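Local coordinates for DNA repair protein RAD7 (Saccharomyces cerevisiae, PDB 5ZB2), which serves in the global genome repair complex that promotes nucleotide excision repair of nontranscribed DNA, and binds Elc1, this chain carrying its leucine-rich repeats, at residues 283-288 with 309-314; 296-301 with 324-329; 315-320 with 340-345. All blocks are in the same frame, centred on the assembly; numbering follows the deposited sequence.

Interaction 1. Residues 283-288 with 309-314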
ATOM      1  N   SER A 283      27.584 -40.764  27.038  1.00 36.04           N
ATOM      2  CA  SER A 283      26.180 -40.890  26.656  1.00 36.42           C
ATOM      3  C   SER A 283      26.016 -40.889  25.140  1.00 35.13           C
ATOM      4  O   SER A 283      25.246 -41.688  24.594  1.00 31.00           O
ATOM      5  CB  SER A 283      25.353 -39.772  27.290  1.00 35.06           C
ATOM      6  OG  SER A 283      25.647 -38.512  26.712  1.00 37.39           O
ATOM      7  N   LEU A 284      26.743 -40.014  24.439  1.00 36.59           N
ATOM      8  CA  LEU A 284      26.593 -39.933  22.989  1.00 37.18           C
ATOM      9  C   LEU A 284      27.200 -41.148  22.301  1.00 36.65           C
ATOM     10  O   LEU A 284      26.655 -41.637  21.302  1.00 35.80           O
ATOM     11  CB  LEU A 284      27.221 -38.646  22.455  1.00 38.77           C
ATOM     12  CG  LEU A 284      26.472 -37.343  22.777  1.00 42.07           C
ATOM     13  CD1 LEU A 284      27.144 -36.172  22.091  1.00 42.19           C
ATOM     14  CD2 LEU A 284      24.999 -37.394  22.375  1.00 38.78           C
ATOM     15  N   SER A 285      28.323 -41.657  22.814  1.00 33.69           N
ATOM     16  CA  SER A 285      28.860 -42.907  22.289  1.00 37.69           C
ATOM     17  C   SER A 285      27.846 -44.028  22.457  1.00 36.35           C
ATOM     18  O   SER A 285      27.579 -44.791  21.523  1.00 36.65           O
ATOM     19  CB  SER A 285      30.170 -43.264  22.991  1.00 40.26           C
ATOM     20  OG  SER A 285      31.188 -42.331  22.683  1.00 52.37           O
ATOM     21  N   TYR A 286      27.256 -44.123  23.651  1.00 35.29           N
ATOM     22  CA  TYR A 286      26.236 -45.131  23.921  1.00 35.28           C
ATOM     23  C   TYR A 286      25.091 -45.029  22.922  1.00 38.26           C
ATOM     24  O   TYR A 286      24.608 -46.046  22.409  1.00 37.18           O
ATOM     25  CB  TYR A 286      25.744 -44.954  25.359  1.00 33.42           C
ATOM     26  CG  TYR A 286      24.487 -45.694  25.749  1.00 35.16           C
ATOM     27  CD1 TYR A 286      24.534 -47.025  26.148  1.00 33.72           C
ATOM     28  CD2 TYR A 286      23.259 -45.046  25.771  1.00 33.42           C
ATOM     29  CE1 TYR A 286      23.392 -47.697  26.529  1.00 34.11           C
ATOM     30  CE2 TYR A 286      22.109 -45.711  26.151  1.00 35.35           C
ATOM     31  CZ  TYR A 286      22.184 -47.036  26.530  1.00 34.12           C
ATOM     32  OH  TYR A 286      21.046 -47.700  26.909  1.00 32.93           O
ATOM     33  N   PHE A 287      24.668 -43.803  22.607  1.00 36.96           N
ATOM     34  CA  PHE A 287      23.525 -43.614  21.722  1.00 36.13           C
ATOM     35  C   PHE A 287      23.886 -43.914  20.273  1.00 37.89           C
ATOM     36  O   PHE A 287      23.119 -44.565  19.555  1.00 36.97           O
ATOM     37  CB  PHE A 287      23.000 -42.185  21.859  1.00 36.87           C
ATOM     38  CG  PHE A 287      22.026 -41.801  20.795  1.00 37.13           C
ATOM     39  CD1 PHE A 287      20.782 -42.409  20.721  1.00 36.10           C
ATOM     40  CD2 PHE A 287      22.350 -40.825  19.868  1.00 35.76           C
ATOM     41  CE1 PHE A 287      19.881 -42.055  19.737  1.00 37.55           C
ATOM     42  CE2 PHE A 287      21.452 -40.461  18.880  1.00 38.46           C
ATOM     43  CZ  PHE A 287      20.216 -41.078  18.812  1.00 38.44           C
ATOM     44  N   PHE A 288      25.044 -43.430  19.815  1.00 38.61           N
ATOM     45  CA  PHE A 288      25.401 -43.593  18.410  1.00 39.43           C
ATOM     46  C   PHE A 288      25.646 -45.054  18.049  1.00 43.44           C
ATOM     47  O   PHE A 288      25.353 -45.465  16.919  1.00 45.37           O
ATOM     48  CB  PHE A 288      26.639 -42.752  18.079  1.00 40.63           C
ATOM     49  CG  PHE A 288      26.377 -41.266  18.015  1.00 40.55           C
ATOM     50  CD1 PHE A 288      25.184 -40.769  17.509  1.00 39.81           C
ATOM     51  CD2 PHE A 288      27.329 -40.370  18.460  1.00 39.95           C
ATOM     52  CE1 PHE A 288      24.953 -39.407  17.451  1.00 40.44           C
ATOM     53  CE2 PHE A 288      27.103 -39.005  18.402  1.00 42.40           C
ATOM     54  CZ  PHE A 288      25.916 -38.524  17.900  1.00 42.61           C
ATOM     55  N   ASP A 309      36.887 -38.207  21.774  1.00 42.91           N
ATOM     56  CA  ASP A 309      37.079 -38.967  20.541  1.00 43.17           C
ATOM     57  C   ASP A 309      35.943 -39.957  20.297  1.00 44.98           C
ATOM     58  O   ASP A 309      35.406 -40.037  19.187  1.00 44.68           O
ATOM     59  CB  ASP A 309      38.422 -39.701  20.586  1.00 44.43           C
ATOM     60  CG  ASP A 309      39.609 -38.754  20.618  1.00 45.39           C
ATOM     61  OD1 ASP A 309      39.460 -37.588  20.203  1.00 45.54           O
ATOM     62  OD2 ASP A 309      40.698 -39.176  21.057  1.00 45.99           O
ATOM     63  N   MET A 310      35.571 -40.734  21.317  1.00 42.63           N
ATOM     64  CA  MET A 310      34.683 -41.867  21.074  1.00 49.06           C
ATOM     65  C   MET A 310      33.315 -41.426  20.572  1.00 45.24           C
ATOM     66  O   MET A 310      32.698 -42.128  19.761  1.00 45.14           O
ATOM     67  CB  MET A 310      34.538 -42.710  22.342  1.00 49.50           C
ATOM     68  CG  MET A 310      35.689 -43.679  22.573  1.00 81.16           C
ATOM     69  SD  MET A 310      35.978 -44.794  21.176  1.00 64.20           S
ATOM     70  CE  MET A 310      34.420 -45.678  21.115  1.00 64.21           C
ATOM     71  N   ALA A 311      32.817 -40.280  21.037  1.00 43.38           N
ATOM     72  CA  ALA A 311      31.558 -39.764  20.514  1.00 43.02           C
ATOM     73  C   ALA A 311      31.634 -39.572  19.002  1.00 42.22           C
ATOM     74  O   ALA A 311      30.719 -39.967  18.267  1.00 41.80           O
ATOM     75  CB  ALA A 311      31.202 -38.452  21.209  1.00 41.55           C
ATOM     76  N   ILE A 312      32.731 -38.981  18.521  1.00 39.26           N
ATOM     77  CA  ILE A 312      32.872 -38.702  17.094  1.00 40.02           C
ATOM     78  C   ILE A 312      33.129 -39.985  16.316  1.00 41.85           C
ATOM     79  O   ILE A 312      32.627 -40.159  15.198  1.00 41.06           O
ATOM     80  CB  ILE A 312      33.996 -37.674  16.864  1.00 41.09           C
ATOM     81  CG1 ILE A 312      33.765 -36.415  17.708  1.00 39.73           C
ATOM     82  CG2 ILE A 312      34.104 -37.313  15.384  1.00 40.60           C
ATOM     83  CD1 ILE A 312      32.411 -35.772  17.517  1.00 38.44           C
ATOM     84  N   ILE A 313      33.926 -40.894  16.880  1.00 43.69           N
ATOM     85  CA  ILE A 313      34.224 -42.151  16.197  1.00 44.15           C
ATOM     86  C   ILE A 313      32.952 -42.974  16.038  1.00 44.39           C
ATOM     87  O   ILE A 313      32.644 -43.467  14.947  1.00 45.66           O
ATOM     88  CB  ILE A 313      35.316 -42.930  16.953  1.00 46.22           C
ATOM     89  CG1 ILE A 313      36.634 -42.149  16.917  1.00 47.55           C
ATOM     90  CG2 ILE A 313      35.505 -44.327  16.357  1.00 48.00           C
ATOM     91  CD1 ILE A 313      37.758 -42.777  17.721  1.00 49.72           C
ATOM     92  N   GLU A 314      32.195 -43.137  17.126  1.00 44.41           N
ATOM     93  CA  GLU A 314      30.947 -43.890  17.045  1.00 45.02           C
ATOM     94  C   GLU A 314      29.993 -43.261  16.036  1.00 44.76           C
ATOM     95  O   GLU A 314      29.272 -43.974  15.327  1.00 46.01           O
ATOM     96  CB  GLU A 314      30.290 -43.974  18.423  1.00 43.89           C
ATOM     97  CG  GLU A 314      31.045 -44.830  19.441  1.00 46.85           C
ATOM     98  CD  GLU A 314      31.071 -46.311  19.079  1.00 52.77           C
ATOM     99  OE1 GLU A 314      30.334 -46.724  18.159  1.00 52.11           O
ATOM    100  OE2 GLU A 314      31.834 -47.064  19.721  1.00 67.35           O
TER
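M310 meets S285 where two neighbouring outer helices of the leucine-rich-repeat solenoid, 281-290 and 309-320, run nearly parallel. The axes of the two segments come within 8.1 Å of each other at 17°, close enough that small residues have to sit between the backbones. M310 contributes mainly its CB, 3.4 Å from S285 OG; the rest of its chain takes little part, the residue lying at the exposed border of the contact.

A311 comes next, and here the helices are tightest: its CA lies 4.5 Å from that of S285. Alanine and serine suit this point because their short side chains let the backbones come this close. S285 OG lies 3.1 Å from A311 N, but the angle is too poor for a hydrogen bond; the hydroxyl bonds instead to the carbonyl of T281, one turn back in its own helix, and so brings no unsatisfied donor into the crevice. On its buried flank the A311 methyl packs on L284 CB, while its carbonyl oxygen stands 3.4 Å from F288 CD2, approaching the ring obliquely.

E314 closes the contact one turn further on with its aliphatic part. Its CG, anti to the carbonyl carbon (chi1 -68°), is placed over S285, and a second bend at chi2 turns the chain again beyond it. The methylenes thus cover S285 and F288 while the carboxylate continues past them, a good use of a long polar residue at a partly exposed seam. E314 CG rests 4.0 Å from S285 CB, and E314 CB lies 3.9 Å from F288 CB.

Interaction 2. Residues 296-301 with 324-329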
ATOM      1  N   LEU A 296      22.450 -38.786   7.777  1.00 47.45           N
ATOM      2  CA  LEU A 296      22.842 -37.550   8.443  1.00 47.37           C
ATOM      3  C   LEU A 296      23.650 -36.678   7.488  1.00 47.67           C
ATOM      4  O   LEU A 296      24.742 -37.059   7.053  1.00 47.27           O
ATOM      5  CB  LEU A 296      23.640 -37.862   9.705  1.00 45.84           C
ATOM      6  CG  LEU A 296      23.897 -36.687  10.651  1.00 45.24           C
ATOM      7  CD1 LEU A 296      22.597 -36.124  11.202  1.00 42.14           C
ATOM      8  CD2 LEU A 296      24.818 -37.111  11.787  1.00 44.52           C
ATOM      9  N   ILE A 297      23.107 -35.510   7.163  1.00 47.71           N
ATOM     10  CA  ILE A 297      23.731 -34.583   6.231  1.00 48.95           C
ATOM     11  C   ILE A 297      24.498 -33.490   6.962  1.00 48.77           C
ATOM     12  O   ILE A 297      25.559 -33.060   6.507  1.00 49.12           O
ATOM     13  CB  ILE A 297      22.654 -33.980   5.300  1.00 50.15           C
ATOM     14  CG1 ILE A 297      22.000 -35.074   4.451  1.00 52.94           C
ATOM     15  CG2 ILE A 297      23.230 -32.881   4.413  1.00 55.76           C
ATOM     16  CD1 ILE A 297      22.951 -35.816   3.528  1.00 57.89           C
ATOM     17  N   GLU A 298      23.973 -33.039   8.098  1.00 47.16           N
ATOM     18  CA  GLU A 298      24.551 -31.937   8.845  1.00 47.90           C
ATOM     19  C   GLU A 298      24.556 -32.292  10.321  1.00 44.33           C
ATOM     20  O   GLU A 298      23.561 -32.803  10.846  1.00 43.32           O
ATOM     21  CB  GLU A 298      23.755 -30.648   8.610  1.00 50.94           C
ATOM     22  CG  GLU A 298      24.372 -29.400   9.207  1.00 56.08           C
ATOM     23  CD  GLU A 298      23.507 -28.174   8.979  1.00 62.08           C
ATOM     24  OE1 GLU A 298      23.179 -27.481   9.965  1.00 60.20           O
ATOM     25  OE2 GLU A 298      23.143 -27.915   7.812  1.00 64.26           O
ATOM     26  N   CYS A 299      25.678 -32.024  10.986  1.00 43.04           N
ATOM     27  CA  CYS A 299      25.808 -32.313  12.407  1.00 42.63           C
ATOM     28  C   CYS A 299      26.708 -31.270  13.053  1.00 41.00           C
ATOM     29  O   CYS A 299      27.779 -30.965  12.521  1.00 40.67           O
ATOM     30  CB  CYS A 299      26.379 -33.714  12.631  1.00 41.02           C
ATOM     31  SG  CYS A 299      26.503 -34.173  14.369  1.00 42.65           S
ATOM     32  N   SER A 300      26.278 -30.738  14.197  1.00 36.07           N
ATOM     33  CA  SER A 300      27.056 -29.748  14.933  1.00 36.93           C
ATOM     34  C   SER A 300      27.070 -30.077  16.418  1.00 37.32           C
ATOM     35  O   SER A 300      26.019 -30.340  17.011  1.00 37.09           O
ATOM     36  CB  SER A 300      26.503 -28.336  14.733  1.00 37.99           C
ATOM     37  OG  SER A 300      27.205 -27.408  15.548  1.00 35.39           O
ATOM     38  N   PHE A 301      28.264 -30.050  17.008  1.00 36.75           N
ATOM     39  CA  PHE A 301      28.452 -30.168  18.448  1.00 37.87           C
ATOM     40  C   PHE A 301      29.164 -28.940  19.009  1.00 38.19           C
ATOM     41  O   PHE A 301      29.863 -29.027  20.020  1.00 36.13           O
ATOM     42  CB  PHE A 301      29.234 -31.436  18.793  1.00 40.35           C
ATOM     43  CG  PHE A 301      28.576 -32.707  18.335  1.00 39.11           C
ATOM     44  CD1 PHE A 301      27.327 -33.066  18.808  1.00 40.03           C
ATOM     45  CD2 PHE A 301      29.218 -33.552  17.444  1.00 41.65           C
ATOM     46  CE1 PHE A 301      26.722 -34.241  18.390  1.00 41.23           C
ATOM     47  CE2 PHE A 301      28.620 -34.730  17.025  1.00 44.03           C
ATOM     48  CZ  PHE A 301      27.372 -35.072  17.496  1.00 40.27           C
ATOM     49  N   LEU A 324      27.615 -37.389   5.718  1.00 50.10           N
ATOM     50  CA  LEU A 324      27.841 -36.037   6.213  1.00 49.57           C
ATOM     51  C   LEU A 324      28.390 -35.127   5.119  1.00 51.04           C
ATOM     52  O   LEU A 324      29.290 -35.504   4.363  1.00 51.49           O
ATOM     53  CB  LEU A 324      28.808 -36.064   7.396  1.00 48.55           C
ATOM     54  CG  LEU A 324      28.236 -36.524   8.738  1.00 48.83           C
ATOM     55  CD1 LEU A 324      29.355 -36.812   9.728  1.00 46.99           C
ATOM     56  CD2 LEU A 324      27.292 -35.470   9.297  1.00 47.32           C
ATOM     57  N   ARG A 325      27.840 -33.911   5.047  1.00 51.76           N
ATOM     58  CA  ARG A 325      28.338 -32.866   4.161  1.00 52.87           C
ATOM     59  C   ARG A 325      28.945 -31.686   4.905  1.00 52.77           C
ATOM     60  O   ARG A 325      29.824 -31.014   4.358  1.00 52.66           O
ATOM     61  CB  ARG A 325      27.212 -32.348   3.255  1.00 56.77           C
ATOM     62  CG  ARG A 325      26.375 -33.446   2.599  1.00 61.94           C
ATOM     63  CD  ARG A 325      27.229 -34.434   1.825  1.00 76.33           C
ATOM     64  NE  ARG A 325      26.465 -35.605   1.392  1.00 81.22           N
ATOM     65  CZ  ARG A 325      25.936 -35.769   0.182  1.00 83.45           C
ATOM     66  NH1 ARG A 325      26.075 -34.839  -0.755  1.00 94.09           N
ATOM     67  NH2 ARG A 325      25.264 -36.877  -0.092  1.00 81.88           N
ATOM     68  N   SER A 326      28.498 -31.416   6.132  1.00 50.19           N
ATOM     69  CA  SER A 326      29.117 -30.410   6.983  1.00 48.42           C
ATOM     70  C   SER A 326      29.125 -30.917   8.417  1.00 46.23           C
ATOM     71  O   SER A 326      28.157 -31.534   8.872  1.00 46.43           O
ATOM     72  CB  SER A 326      28.390 -29.059   6.899  1.00 49.05           C
ATOM     73  OG  SER A 326      27.061 -29.154   7.366  1.00 54.03           O
ATOM     74  N   LEU A 327      30.224 -30.654   9.121  1.00 44.19           N
ATOM     75  CA  LEU A 327      30.419 -31.125  10.485  1.00 43.09           C
ATOM     76  C   LEU A 327      31.078 -30.018  11.290  1.00 41.43           C
ATOM     77  O   LEU A 327      32.070 -29.434  10.845  1.00 42.82           O
ATOM     78  CB  LEU A 327      31.283 -32.390  10.511  1.00 44.57           C
ATOM     79  CG  LEU A 327      31.543 -33.028  11.877  1.00 42.23           C
ATOM     80  CD1 LEU A 327      30.269 -33.631  12.449  1.00 42.50           C
ATOM     81  CD2 LEU A 327      32.630 -34.082  11.765  1.00 41.20           C
ATOM     82  N   ASN A 328      30.535 -29.736  12.472  1.00 38.95           N
ATOM     83  CA  ASN A 328      31.002 -28.641  13.316  1.00 39.04           C
ATOM     84  C   ASN A 328      31.468 -29.209  14.651  1.00 36.70           C
ATOM     85  O   ASN A 328      30.647 -29.651  15.462  1.00 36.76           O
ATOM     86  CB  ASN A 328      29.896 -27.605  13.518  1.00 37.91           C
ATOM     87  CG  ASN A 328      30.359 -26.393  14.305  1.00 39.14           C
ATOM     88  OD1 ASN A 328      31.341 -26.449  15.051  1.00 36.97           O
ATOM     89  ND2 ASN A 328      29.644 -25.287  14.149  1.00 40.68           N
ATOM     90  N   LEU A 329      32.783 -29.184  14.879  1.00 33.81           N
ATOM     91  CA  LEU A 329      33.390 -29.639  16.125  1.00 36.60           C
ATOM     92  C   LEU A 329      33.957 -28.481  16.939  1.00 36.50           C
ATOM     93  O   LEU A 329      34.813 -28.691  17.806  1.00 35.95           O
ATOM     94  CB  LEU A 329      34.490 -30.659  15.827  1.00 37.11           C
ATOM     95  CG  LEU A 329      34.083 -31.853  14.957  1.00 37.35           C
ATOM     96  CD1 LEU A 329      35.311 -32.658  14.577  1.00 38.41           C
ATOM     97  CD2 LEU A 329      33.058 -32.743  15.663  1.00 35.66           C
TER
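The carbonyl oxygen of I297 is gripped by two successive backbone N-H groups: R325 N at 2.8 Å, in a nearly straight bond (169°) with the donor tilted out of the carbonyl plane, and S326 N, in a weak one. Beside this junction I297 CG2 packs 3.7 Å from R325 CG. With CG2 anti to the backbone N, the branch comes alongside the CB-CG part of the arginine, whose NE turns to the carbonyl of S323.

Parallel pairing follows, with C299 N bonded to S326 O and N328 N to C299 O, the latter in the carbonyl plane. These short parallel strands, 298-300 and 326-328, are successive rungs of the leucine-rich-repeat solenoid, joined through helix 309-320. F301 N, 2.9 Å from N328 O and set beyond it nearly in line with the C=O bond, extends the pairing past the strand ends.

The two faces differ in chemistry. Apolar C299 and L327 suit the helix side, where C299 CB, slim enough for the space, lies 3.9 Å from both L327 CD1 and L324 CD2. L324 CD2 also lies beside L296 CG. Polar residues suit the other face, away from the helices: E298 lays its CG 3.3 Å from S326 OG, and S300 OG lies 3.4 Å from N328 CB, while the serine hydroxyl finds a partner in E274 and N328 OD1 accepts from N330 N.

Interaction 3. Residues 315-320 with 340-345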
ATOM      1  N   LEU A 315      29.973 -41.928  15.956  1.00 41.86           N
ATOM      2  CA  LEU A 315      29.136 -41.256  14.966  1.00 42.30           C
ATOM      3  C   LEU A 315      29.534 -41.659  13.550  1.00 43.94           C
ATOM      4  O   LEU A 315      28.688 -42.066  12.745  1.00 44.49           O
ATOM      5  CB  LEU A 315      29.234 -39.736  15.140  1.00 41.66           C
ATOM      6  CG  LEU A 315      28.558 -38.876  14.064  1.00 41.68           C
ATOM      7  CD1 LEU A 315      27.052 -39.077  14.063  1.00 42.25           C
ATOM      8  CD2 LEU A 315      28.899 -37.403  14.256  1.00 43.72           C
ATOM      9  N   LEU A 316      30.825 -41.551  13.229  1.00 43.49           N
ATOM     10  CA  LEU A 316      31.284 -41.832  11.871  1.00 46.47           C
ATOM     11  C   LEU A 316      31.113 -43.304  11.512  1.00 49.22           C
ATOM     12  O   LEU A 316      30.679 -43.630  10.401  1.00 51.23           O
ATOM     13  CB  LEU A 316      32.747 -41.416  11.724  1.00 48.97           C
ATOM     14  CG  LEU A 316      33.050 -39.939  11.983  1.00 46.09           C
ATOM     15  CD1 LEU A 316      34.543 -39.732  12.112  1.00 47.43           C
ATOM     16  CD2 LEU A 316      32.483 -39.063  10.877  1.00 47.97           C
ATOM     17  N   LEU A 317      31.447 -44.207  12.432  1.00 46.58           N
ATOM     18  CA  LEU A 317      31.419 -45.635  12.138  1.00 48.90           C
ATOM     19  C   LEU A 317      30.014 -46.225  12.103  1.00 49.36           C
ATOM     20  O   LEU A 317      29.863 -47.385  11.707  1.00 52.32           O
ATOM     21  CB  LEU A 317      32.263 -46.395  13.163  1.00 49.58           C
ATOM     22  CG  LEU A 317      33.754 -46.529  12.833  1.00 55.33           C
ATOM     23  CD1 LEU A 317      34.376 -45.179  12.522  1.00 56.67           C
ATOM     24  CD2 LEU A 317      34.497 -47.200  13.982  1.00 55.87           C
ATOM     25  N   ASN A 318      28.987 -45.475  12.499  1.00 48.23           N
ATOM     26  CA  ASN A 318      27.617 -45.980  12.520  1.00 48.82           C
ATOM     27  C   ASN A 318      26.759 -45.336  11.434  1.00 51.93           C
ATOM     28  O   ASN A 318      25.568 -45.082  11.629  1.00 57.87           O
ATOM     29  CB  ASN A 318      26.991 -45.780  13.899  1.00 48.93           C
ATOM     30  CG  ASN A 318      27.460 -46.822  14.908  1.00 49.51           C
ATOM     31  OD1 ASN A 318      26.849 -47.881  15.052  1.00 52.42           O
ATOM     32  ND2 ASN A 318      28.552 -46.528  15.604  1.00 47.51           N
ATOM     33  N   GLY A 319      27.359 -45.061  10.269  1.00 50.76           N
ATOM     34  CA  GLY A 319      26.642 -44.651   9.078  1.00 52.37           C
ATOM     35  C   GLY A 319      26.916 -43.224   8.640  1.00 54.01           C
ATOM     36  O   GLY A 319      26.924 -42.948   7.433  1.00 55.62           O
ATOM     37  N   ALA A 320      27.143 -42.313   9.587  1.00 51.44           N
ATOM     38  CA  ALA A 320      27.237 -40.898   9.250  1.00 50.10           C
ATOM     39  C   ALA A 320      28.440 -40.585   8.369  1.00 50.67           C
ATOM     40  O   ALA A 320      28.422 -39.575   7.658  1.00 49.17           O
ATOM     41  CB  ALA A 320      27.296 -40.061  10.526  1.00 47.64           C
ATOM     42  N   PHE A 340      40.264 -37.651  14.373  1.00 51.86           N
ATOM     43  CA  PHE A 340      40.336 -37.282  12.966  1.00 52.86           C
ATOM     44  C   PHE A 340      40.888 -38.403  12.095  1.00 54.31           C
ATOM     45  O   PHE A 340      40.710 -38.363  10.872  1.00 54.63           O
ATOM     46  CB  PHE A 340      41.184 -36.022  12.805  1.00 53.21           C
ATOM     47  CG  PHE A 340      40.659 -34.846  13.573  1.00 52.78           C
ATOM     48  CD1 PHE A 340      39.592 -34.109  13.089  1.00 54.57           C
ATOM     49  CD2 PHE A 340      41.222 -34.482  14.784  1.00 52.11           C
ATOM     50  CE1 PHE A 340      39.102 -33.028  13.796  1.00 54.19           C
ATOM     51  CE2 PHE A 340      40.735 -33.398  15.494  1.00 51.80           C
ATOM     52  CZ  PHE A 340      39.675 -32.672  15.000  1.00 51.61           C
ATOM     53  N   VAL A 341      41.543 -39.401  12.693  1.00 54.86           N
ATOM     54  CA  VAL A 341      41.964 -40.571  11.930  1.00 55.91           C
ATOM     55  C   VAL A 341      40.762 -41.213  11.254  1.00 54.55           C
ATOM     56  O   VAL A 341      40.827 -41.614  10.085  1.00 54.49           O
ATOM     57  CB  VAL A 341      42.699 -41.571  12.845  1.00 59.72           C
ATOM     58  CG1 VAL A 341      43.089 -42.818  12.075  1.00 58.29           C
ATOM     59  CG2 VAL A 341      43.936 -40.929  13.454  1.00 59.46           C
ATOM     60  N   ALA A 342      39.641 -41.306  11.970  1.00 54.05           N
ATOM     61  CA  ALA A 342      38.432 -41.920  11.437  1.00 53.74           C
ATOM     62  C   ALA A 342      37.621 -40.982  10.555  1.00 54.96           C
ATOM     63  O   ALA A 342      36.687 -41.443   9.889  1.00 56.30           O
ATOM     64  CB  ALA A 342      37.551 -42.413  12.585  1.00 55.09           C
ATOM     65  N   LEU A 343      37.947 -39.690  10.530  1.00 52.73           N
ATOM     66  CA  LEU A 343      37.164 -38.710   9.777  1.00 52.09           C
ATOM     67  C   LEU A 343      37.571 -38.774   8.306  1.00 53.03           C
ATOM     68  O   LEU A 343      38.329 -37.947   7.793  1.00 52.22           O
ATOM     69  CB  LEU A 343      37.356 -37.314  10.358  1.00 51.44           C
ATOM     70  CG  LEU A 343      36.497 -36.192   9.773  1.00 51.30           C
ATOM     71  CD1 LEU A 343      35.016 -36.531   9.845  1.00 49.58           C
ATOM     72  CD2 LEU A 343      36.775 -34.885  10.504  1.00 50.12           C
ATOM     73  N   ALA A 344      37.041 -39.783   7.615  1.00 55.14           N
ATOM     74  CA  ALA A 344      37.282 -39.985   6.185  1.00 55.87           C
ATOM     75  C   ALA A 344      35.920 -40.121   5.510  1.00 55.77           C
ATOM     76  O   ALA A 344      35.339 -41.210   5.482  1.00 56.92           O
ATOM     77  CB  ALA A 344      38.155 -41.212   5.940  1.00 56.25           C
ATOM     78  N   CYS A 345      35.418 -39.018   4.963  1.00 54.51           N
ATOM     79  CA  CYS A 345      34.063 -38.944   4.453  1.00 54.18           C
ATOM     80  C   CYS A 345      34.075 -38.581   2.973  1.00 55.47           C
ATOM     81  O   CYS A 345      34.696 -37.577   2.594  1.00 55.93           O
ATOM     82  CB  CYS A 345      33.259 -37.902   5.237  1.00 53.05           C
ATOM     83  SG  CYS A 345      33.382 -38.081   7.032  1.00 50.17           S
TER
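One leucine, L316, rests a methyl on a polar backbone atom: its CD1 lies 3.5 Å from A342 O, at the entry to an inverse gamma turn centred on L343. This is where helix 309-320 of the leucine-rich-repeat solenoid packs on the segment that follows the short helix 337-341, as the chain leads on to strand 350-352. The carbonyl is not left without polar partners, for A344 N bonds to it at 2.8 Å across the turn and R321 NH2 donates to it as well.

With CG anti to its carbonyl carbon (chi1 -60°), L316 reaches over to the turn and spreads its two methyls. CD1 lies against the L343 backbone, 3.7 Å from its CA, while CD2 meets L343 CD1 at the same distance, the two side chains crossing at a slant. The branched leucine suits the spot because one side chain covers both turn and core; replacing it by an alanine would probably open a gap, leaving L343 CD1 and C345 SG without their common methyl neighbour. L316 CD2 lies 4.1 Å from C345 SG. The small A342 lets the exposed L317 come close, its CB 4.2 Å from L317 CD1.

All three contacts join neighbouring helices, strands or turns of one leucine-rich-repeat solenoid, and helix 309-320 serves two of them: its first half in interaction 1 and its second in interaction 3. Interaction 2 pairs the strands on either side of that helix in the chain. Its chemistry is mainly backbone hydrogen bonding; it is partly buried, with C299 and L327 inward and exposed E298 and R325 at its margin. Interactions 1 and 3 have no hydrogen bond across them and rely on close packing, partly exposed and polar-edged in interaction 1, more buried and leucine-rich in interaction 3. A common apolar core lies between helices and strands: I312 and F288 reach F301, L315 packs on L296 and F301, and L343 on L327.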